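Long-range contacts in PAC2 family protein (Mycobacterium tuberculosis, PDB 2WAM), which is of unknown function but belongs to the PAC2 family and represents a duplicated gene family of Actinobacteria: residues Glu96-Phe101 against Leu133-Asp138; Pro129-Tyr134 against Leu145-Leu150. All blocks are in the same frame, centred on the assembly; numbering follows the deposited sequence.

In the fold
Strand 131-137 is common to both contacts: interaction 1 joins it to strand 94-101, interaction 2 to strand 143-148, so three successive strands of the mixed sheet are laid antiparallel. Both are mainly buried, but interaction 1 lies farther from the chain centre and reaches an exposed end at Glu96, whereas interaction 2 has no exposed residue. Their backbone patterns differ, a bulge shifting the register of the first pairing and a regular ladder running through the second. Leu133 serves both, with its CB and CD2 turned to 96-101 and its CD1 to 145-150. Side chains meet mainly through apolar groups in both; interaction 2 adds a polar edge within 129-134, where Glu130 accepts from the hydroxyl of Tyr134.

Interaction 1. Residues Glu96-Phe101 against Leu133-Asp138; sequences ELVASF and LYALRD
Val98 and Leu133 lie side by side and point the same way, with Val98 CG1 4.2 Å from Leu133 CD2. The valine's other branch, CG2, sits beside its own backbone N and reaches Ala135 CB at 3.6 Å, so one side chain spans two residues of the partner strand. Next along the strand, Ala99 CB meets Leu133 CB, and Phe101 brings the edge of its ring to the same leucine: CE1 lies 4.0 Å from Leu133 CB, near the ring plane. Helix 156-169 packs over this face, Leu166 touching Ala99, Phe101 and Leu133, while Phe159 meets the Phe101 ring edge-to-face. The antiparallel pairing shifts register by one here at a classic beta bulge, in which Val98 and Ala99 together face Leu133. Leu133 O is gripped twice, by Val98 N at 2.8 Å and by Ala99 N at 3.1 Å, the latter in the carbonyl plane on a lone pair. Leu133 N returns a nearly straight bond to Ala99 O (174°). Beyond the bulge, Glu96 and Ala135 form a hydrogen-bonded pair through both their N-H and C=O groups. On the other face, Leu97 extends with CG anti to its N (chi1 -174°), which carries CD1 obliquely to Tyr134 CE2 at 3.8 Å.

Interaction 2. Residues Pro129-Tyr134 against Leu145-Leu150; sequences PELSLY and LLLAGL
Leu133 CD1 touches Leu145 CB at 4.1 Å and Leu147 CB at 4.2 Å, bridging two leucines on the same face of the sheet. Leu147 in turn reaches across with CD1 to the partner strand, 3.5 Å from Ser132 O, and Leu131 CD1 approaches the same methyl more loosely. Leu68 of strand 67-73 touches both Leu133 and Leu145 on this side. Leu145, its CG beside the backbone N, lays CD2 against Tyr134 O. Toward the far end of the pairing, Pro129 CB meets Leu150 CD1 at 3.6 Å, just past the corner the chain turns at Gly149. Between these ends the backbones bond in alternation: Ser132 and Ala148 exchange two N-H...O bonds, as do Tyr134 and Leu146, and Leu150 N reaches Glu130 O at 3.0 Å. At the corner itself Gly149, with no side chain in the way and a positive phi (127°), sets its CA against Glu130 O as a CA-H...O contact. On the face of Ser132, Tyr134, Leu146 and Ala148, the polar edge centres on Glu130. Its CG stands between the backbone N and carbonyl carbon (chi1 77°) and the chain bends at chi2, directing the carboxylate forward along its own strand, toward Tyr134. Tyr134 OH donates to Glu130 OE1 at 2.5 Å, on the syn side and 22° out of the carboxylate plane. Lys90 of helix 81-92 makes a salt bridge to Glu130 OE2, which probably helps to stabilise the negative charge. The whole is an antiparallel beta hairpin, strands 131-137 and 143-148, set within the mixed sheet with strand 67-73 running parallel along its second arm.

Interaction 1. Residues Glu96-Phe101 against Leu133-Asp138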
ATOM      1  N   GLU A  96       1.551 -23.701  19.614  1.00 31.88           N
ATOM      2  CA  GLU A  96       1.201 -22.281  19.586  1.00 31.67           C
ATOM      3  C   GLU A  96       1.365 -21.717  18.183  1.00 35.43           C
ATOM      4  O   GLU A  96       2.342 -22.006  17.496  1.00 45.47           O
ATOM      5  CB  GLU A  96       2.091 -21.483  20.533  1.00 40.34           C
ATOM      6  CG  GLU A  96       1.536 -21.278  21.924  1.00 61.37           C
ATOM      7  CD  GLU A  96       2.428 -20.356  22.748  1.00 88.11           C
ATOM      8  OE1 GLU A  96       3.069 -20.848  23.703  1.00 95.69           O
ATOM      9  OE2 GLU A  96       2.508 -19.145  22.426  1.00 94.87           O
ATOM     10  N   LEU A  97       0.417 -20.892  17.760  1.00 35.68           N
ATOM     11  CA  LEU A  97       0.549 -20.200  16.481  1.00 25.51           C
ATOM     12  C   LEU A  97       1.599 -19.084  16.566  1.00 33.27           C
ATOM     13  O   LEU A  97       1.624 -18.288  17.514  1.00 32.68           O
ATOM     14  CB  LEU A  97      -0.791 -19.628  16.049  1.00 24.59           C
ATOM     15  CG  LEU A  97      -0.845 -18.987  14.668  1.00 35.41           C
ATOM     16  CD1 LEU A  97      -0.729 -20.050  13.588  1.00 36.46           C
ATOM     17  CD2 LEU A  97      -2.143 -18.242  14.545  1.00 24.96           C
ATOM     18  N   VAL A  98       2.485 -19.041  15.582  1.00 29.01           N
ATOM     19  CA  VAL A  98       3.474 -17.984  15.525  1.00 28.80           C
ATOM     20  C   VAL A  98       3.120 -17.014  14.408  1.00 32.94           C
ATOM     21  O   VAL A  98       3.179 -15.809  14.600  1.00 30.95           O
ATOM     22  CB  VAL A  98       4.902 -18.538  15.335  1.00 32.53           C
ATOM     23  CG1 VAL A  98       5.904 -17.392  15.025  1.00 21.68           C
ATOM     24  CG2 VAL A  98       5.311 -19.342  16.563  1.00 21.16           C
ATOM     25  N   ALA A  99       2.738 -17.549  13.249  1.00 30.49           N
ATOM     26  CA  ALA A  99       2.340 -16.714  12.113  1.00 27.51           C
ATOM     27  C   ALA A  99       1.297 -17.393  11.212  1.00 30.21           C
ATOM     28  O   ALA A  99       1.448 -18.561  10.838  1.00 35.50           O
ATOM     29  CB  ALA A  99       3.569 -16.307  11.299  1.00 21.01           C
ATOM     30  N   SER A 100       0.233 -16.664  10.883  1.00 24.90           N
ATOM     31  CA  SER A 100      -0.736 -17.134   9.892  1.00 31.41           C
ATOM     32  C   SER A 100      -0.369 -16.519   8.568  1.00 24.65           C
ATOM     33  O   SER A 100      -0.338 -15.294   8.441  1.00 20.64           O
ATOM     34  CB  SER A 100      -2.166 -16.683  10.216  1.00 20.30           C
ATOM     35  OG  SER A 100      -2.446 -16.812  11.588  1.00 66.40           O
ATOM     36  N   PHE A 101      -0.113 -17.354   7.569  1.00 19.88           N
ATOM     37  CA  PHE A 101       0.126 -16.819   6.240  1.00 19.99           C
ATOM     38  C   PHE A 101      -1.191 -16.502   5.536  1.00 28.20           C
ATOM     39  O   PHE A 101      -2.245 -17.056   5.862  1.00 26.41           O
ATOM     40  CB  PHE A 101       1.034 -17.736   5.439  1.00 19.76           C
ATOM     41  CG  PHE A 101       2.448 -17.755   5.947  1.00 31.01           C
ATOM     42  CD1 PHE A 101       2.812 -18.583   7.000  1.00 28.37           C
ATOM     43  CD2 PHE A 101       3.407 -16.931   5.391  1.00 20.32           C
ATOM     44  CE1 PHE A 101       4.112 -18.589   7.478  1.00 27.91           C
ATOM     45  CE2 PHE A 101       4.712 -16.935   5.861  1.00 21.23           C
ATOM     46  CZ  PHE A 101       5.064 -17.760   6.905  1.00 23.39           C
ATOM     47  N   LEU A 133       2.765 -20.996  10.543  1.00 33.92           N
ATOM     48  CA  LEU A 133       4.000 -21.308  11.245  1.00 26.45           C
ATOM     49  C   LEU A 133       3.679 -21.514  12.719  1.00 25.28           C
ATOM     50  O   LEU A 133       3.244 -20.577  13.390  1.00 31.86           O
ATOM     51  CB  LEU A 133       5.022 -20.177  11.076  1.00 29.18           C
ATOM     52  CG  LEU A 133       6.372 -20.397  11.770  1.00 23.06           C
ATOM     53  CD1 LEU A 133       7.026 -21.669  11.288  1.00 21.13           C
ATOM     54  CD2 LEU A 133       7.281 -19.232  11.542  1.00 26.58           C
ATOM     55  N   TYR A 134       3.887 -22.734  13.213  1.00 25.77           N
ATOM     56  CA  TYR A 134       3.647 -23.076  14.626  1.00 30.35           C
ATOM     57  C   TYR A 134       4.914 -23.225  15.475  1.00 26.41           C
ATOM     58  O   TYR A 134       5.969 -23.608  14.976  1.00 29.05           O
ATOM     59  CB  TYR A 134       2.879 -24.395  14.733  1.00 25.78           C
ATOM     60  CG  TYR A 134       1.530 -24.385  14.067  1.00 33.96           C
ATOM     61  CD1 TYR A 134       1.362 -24.913  12.797  1.00 33.50           C
ATOM     62  CD2 TYR A 134       0.422 -23.851  14.711  1.00 32.08           C
ATOM     63  CE1 TYR A 134       0.130 -24.912  12.180  1.00 28.02           C
ATOM     64  CE2 TYR A 134      -0.809 -23.847  14.104  1.00 33.73           C
ATOM     65  CZ  TYR A 134      -0.951 -24.386  12.835  1.00 34.08           C
ATOM     66  OH  TYR A 134      -2.183 -24.380  12.222  1.00 42.89           O
ATOM     67  N   ALA A 135       4.786 -22.926  16.766  1.00 29.75           N
ATOM     68  CA  ALA A 135       5.788 -23.294  17.771  1.00 26.18           C
ATOM     69  C   ALA A 135       5.261 -24.471  18.578  1.00 21.77           C
ATOM     70  O   ALA A 135       4.154 -24.425  19.087  1.00 29.61           O
ATOM     71  CB  ALA A 135       6.090 -22.135  18.690  1.00 20.97           C
ATOM     72  N   LEU A 136       6.057 -25.523  18.680  1.00 23.35           N
ATOM     73  CA  LEU A 136       5.691 -26.702  19.446  1.00 26.18           C
ATOM     74  C   LEU A 136       6.769 -27.012  20.489  1.00 32.07           C
ATOM     75  O   LEU A 136       7.848 -26.421  20.474  1.00 37.51           O
ATOM     76  CB  LEU A 136       5.514 -27.915  18.520  1.00 19.77           C
ATOM     77  CG  LEU A 136       4.396 -27.913  17.471  1.00 30.27           C
ATOM     78  CD1 LEU A 136       4.774 -27.036  16.299  1.00 35.09           C
ATOM     79  CD2 LEU A 136       4.107 -29.335  16.970  1.00 21.47           C
ATOM     80  N   ARG A 137       6.472 -27.942  21.391  1.00 33.13           N
ATOM     81  CA  ARG A 137       7.473 -28.469  22.308  1.00 30.72           C
ATOM     82  C   ARG A 137       7.404 -29.982  22.301  1.00 32.92           C
ATOM     83  O   ARG A 137       6.319 -30.557  22.344  1.00 38.03           O
ATOM     84  CB  ARG A 137       7.270 -27.945  23.729  1.00 29.59           C
ATOM     85  CG  ARG A 137       6.972 -26.464  23.809  1.00 33.27           C
ATOM     86  CD  ARG A 137       6.776 -26.030  25.241  1.00 40.06           C
ATOM     87  NE  ARG A 137       8.045 -25.634  25.834  1.00 56.09           N
ATOM     88  CZ  ARG A 137       8.361 -25.821  27.107  1.00 64.61           C
ATOM     89  NH1 ARG A 137       7.502 -26.421  27.925  1.00 73.30           N
ATOM     90  NH2 ARG A 137       9.541 -25.422  27.555  1.00 58.08           N
ATOM     91  N   ASP A 138       8.565 -30.626  22.240  1.00 33.60           N
ATOM     92  CA  ASP A 138       8.623 -32.081  22.258  1.00 36.34           C
ATOM     93  C   ASP A 138       8.436 -32.632  23.675  1.00 33.66           C
ATOM     94  O   ASP A 138       8.190 -31.877  24.616  1.00 26.74           O
ATOM     95  CB  ASP A 138       9.925 -32.586  21.632  1.00 34.09           C
ATOM     96  CG  ASP A 138      11.125 -32.392  22.534  1.00 39.07           C
ATOM     97  OD1 ASP A 138      12.229 -32.797  22.113  1.00 28.85           O
ATOM     98  OD2 ASP A 138      10.967 -31.844  23.653  1.00 41.78           O
TER

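Interaction 2. Residues Pro129-Tyr134 against Leu145-Leu150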
ATOM      1  N   PRO A 129      -8.681 -23.786   4.087  1.00 40.35           N
ATOM      2  CA  PRO A 129      -7.248 -23.988   3.877  1.00 33.45           C
ATOM      3  C   PRO A 129      -6.398 -23.207   4.878  1.00 32.16           C
ATOM      4  O   PRO A 129      -6.700 -22.057   5.172  1.00 38.91           O
ATOM      5  CB  PRO A 129      -7.039 -23.433   2.460  1.00 35.75           C
ATOM      6  CG  PRO A 129      -8.158 -22.490   2.258  1.00 30.19           C
ATOM      7  CD  PRO A 129      -9.308 -23.198   2.890  1.00 32.49           C
ATOM      8  N   GLU A 130      -5.341 -23.829   5.382  1.00 31.37           N
ATOM      9  CA  GLU A 130      -4.430 -23.170   6.300  1.00 31.37           C
ATOM     10  C   GLU A 130      -3.044 -23.143   5.689  1.00 26.89           C
ATOM     11  O   GLU A 130      -2.704 -23.968   4.845  1.00 33.99           O
ATOM     12  CB  GLU A 130      -4.368 -23.892   7.657  1.00 45.60           C
ATOM     13  CG  GLU A 130      -3.510 -25.185   7.649  1.00 89.55           C
ATOM     14  CD  GLU A 130      -2.611 -25.342   8.887  1.00 82.60           C
ATOM     15  OE1 GLU A 130      -2.581 -24.419   9.726  1.00 87.83           O
ATOM     16  OE2 GLU A 130      -1.924 -26.381   9.018  1.00 64.52           O
ATOM     17  N   LEU A 131      -2.263 -22.160   6.109  1.00 27.03           N
ATOM     18  CA  LEU A 131      -0.827 -22.123   5.878  1.00 33.20           C
ATOM     19  C   LEU A 131      -0.282 -21.343   7.066  1.00 31.97           C
ATOM     20  O   LEU A 131      -0.479 -20.114   7.164  1.00 23.46           O
ATOM     21  CB  LEU A 131      -0.452 -21.452   4.541  1.00 18.78           C
ATOM     22  CG  LEU A 131       1.059 -21.468   4.255  1.00 25.02           C
ATOM     23  CD1 LEU A 131       1.648 -22.865   4.477  1.00 18.76           C
ATOM     24  CD2 LEU A 131       1.397 -20.971   2.858  1.00 20.21           C
ATOM     25  N   SER A 132       0.362 -22.071   7.983  1.00 22.70           N
ATOM     26  CA  SER A 132       0.766 -21.506   9.271  1.00 25.35           C
ATOM     27  C   SER A 132       2.169 -21.889   9.763  1.00 32.95           C
ATOM     28  O   SER A 132       2.704 -22.951   9.434  1.00 34.27           O
ATOM     29  CB  SER A 132      -0.279 -21.843  10.336  1.00 22.08           C
ATOM     30  OG  SER A 132      -1.501 -21.156  10.082  1.00 36.42           O
ATOM     31  N   LEU A 133       2.765 -20.996  10.543  1.00 33.92           N
ATOM     32  CA  LEU A 133       4.000 -21.308  11.245  1.00 26.45           C
ATOM     33  C   LEU A 133       3.679 -21.514  12.719  1.00 25.28           C
ATOM     34  O   LEU A 133       3.244 -20.577  13.390  1.00 31.86           O
ATOM     35  CB  LEU A 133       5.022 -20.177  11.076  1.00 29.18           C
ATOM     36  CG  LEU A 133       6.372 -20.397  11.770  1.00 23.06           C
ATOM     37  CD1 LEU A 133       7.026 -21.669  11.288  1.00 21.13           C
ATOM     38  CD2 LEU A 133       7.281 -19.232  11.542  1.00 26.58           C
ATOM     39  N   TYR A 134       3.887 -22.734  13.213  1.00 25.77           N
ATOM     40  CA  TYR A 134       3.647 -23.076  14.626  1.00 30.35           C
ATOM     41  C   TYR A 134       4.914 -23.225  15.475  1.00 26.41           C
ATOM     42  O   TYR A 134       5.969 -23.608  14.976  1.00 29.05           O
ATOM     43  CB  TYR A 134       2.879 -24.395  14.733  1.00 25.78           C
ATOM     44  CG  TYR A 134       1.530 -24.385  14.067  1.00 33.96           C
ATOM     45  CD1 TYR A 134       1.362 -24.913  12.797  1.00 33.50           C
ATOM     46  CD2 TYR A 134       0.422 -23.851  14.711  1.00 32.08           C
ATOM     47  CE1 TYR A 134       0.130 -24.912  12.180  1.00 28.02           C
ATOM     48  CE2 TYR A 134      -0.809 -23.847  14.104  1.00 33.73           C
ATOM     49  CZ  TYR A 134      -0.951 -24.386  12.835  1.00 34.08           C
ATOM     50  OH  TYR A 134      -2.183 -24.380  12.222  1.00 42.89           O
ATOM     51  N   LEU A 145       9.936 -25.341  15.563  1.00 30.42           N
ATOM     52  CA  LEU A 145       8.958 -24.721  14.675  1.00 26.69           C
ATOM     53  C   LEU A 145       8.420 -25.701  13.629  1.00 31.31           C
ATOM     54  O   LEU A 145       9.127 -26.611  13.166  1.00 26.95           O
ATOM     55  CB  LEU A 145       9.561 -23.490  13.996  1.00 31.98           C
ATOM     56  CG  LEU A 145       9.938 -22.340  14.930  1.00 33.19           C
ATOM     57  CD1 LEU A 145      10.634 -21.217  14.172  1.00 30.16           C
ATOM     58  CD2 LEU A 145       8.696 -21.828  15.640  1.00 21.34           C
ATOM     59  N   LEU A 146       7.158 -25.510  13.269  1.00 27.29           N
ATOM     60  CA  LEU A 146       6.523 -26.311  12.232  1.00 27.82           C
ATOM     61  C   LEU A 146       5.834 -25.379  11.267  1.00 24.23           C
ATOM     62  O   LEU A 146       4.967 -24.626  11.666  1.00 31.18           O
ATOM     63  CB  LEU A 146       5.475 -27.265  12.822  1.00 28.09           C
ATOM     64  CG  LEU A 146       4.617 -28.006  11.779  1.00 34.06           C
ATOM     65  CD1 LEU A 146       5.461 -28.920  10.888  1.00 27.09           C
ATOM     66  CD2 LEU A 146       3.495 -28.808  12.421  1.00 24.95           C
ATOM     67  N   LEU A 147       6.238 -25.428  10.003  1.00 28.03           N
ATOM     68  CA  LEU A 147       5.544 -24.735   8.920  1.00 26.98           C
ATOM     69  C   LEU A 147       4.669 -25.738   8.164  1.00 25.42           C
ATOM     70  O   LEU A 147       5.189 -26.691   7.583  1.00 30.49           O
ATOM     71  CB  LEU A 147       6.559 -24.105   7.958  1.00 29.57           C
ATOM     72  CG  LEU A 147       5.978 -23.445   6.702  1.00 27.33           C
ATOM     73  CD1 LEU A 147       5.207 -22.172   7.051  1.00 19.53           C
ATOM     74  CD2 LEU A 147       7.068 -23.169   5.704  1.00 21.10           C
ATOM     75  N   ALA A 148       3.349 -25.533   8.167  1.00 23.79           N
ATOM     76  CA  ALA A 148       2.429 -26.521   7.579  1.00 21.00           C
ATOM     77  C   ALA A 148       1.187 -25.915   6.957  1.00 18.33           C
ATOM     78  O   ALA A 148       0.846 -24.762   7.219  1.00 25.94           O
ATOM     79  CB  ALA A 148       2.037 -27.593   8.615  1.00 24.43           C
ATOM     80  N   GLY A 149       0.525 -26.707   6.118  1.00 24.27           N
ATOM     81  CA  GLY A 149      -0.630 -26.257   5.358  1.00 22.01           C
ATOM     82  C   GLY A 149      -0.481 -26.531   3.871  1.00 29.12           C
ATOM     83  O   GLY A 149       0.306 -27.390   3.467  1.00 29.37           O
ATOM     84  N   LEU A 150      -1.230 -25.796   3.052  1.00 27.09           N
ATOM     85  CA  LEU A 150      -1.187 -25.965   1.595  1.00 29.68           C
ATOM     86  C   LEU A 150       0.041 -25.315   0.982  1.00 26.83           C
ATOM     87  O   LEU A 150       0.387 -24.193   1.328  1.00 31.04           O
ATOM     88  CB  LEU A 150      -2.425 -25.345   0.938  1.00 18.46           C
ATOM     89  CG  LEU A 150      -3.774 -25.803   1.476  1.00 25.90           C
ATOM     90  CD1 LEU A 150      -4.876 -25.499   0.493  1.00 27.39           C
ATOM     91  CD2 LEU A 150      -3.733 -27.283   1.751  1.00 20.58           C
TER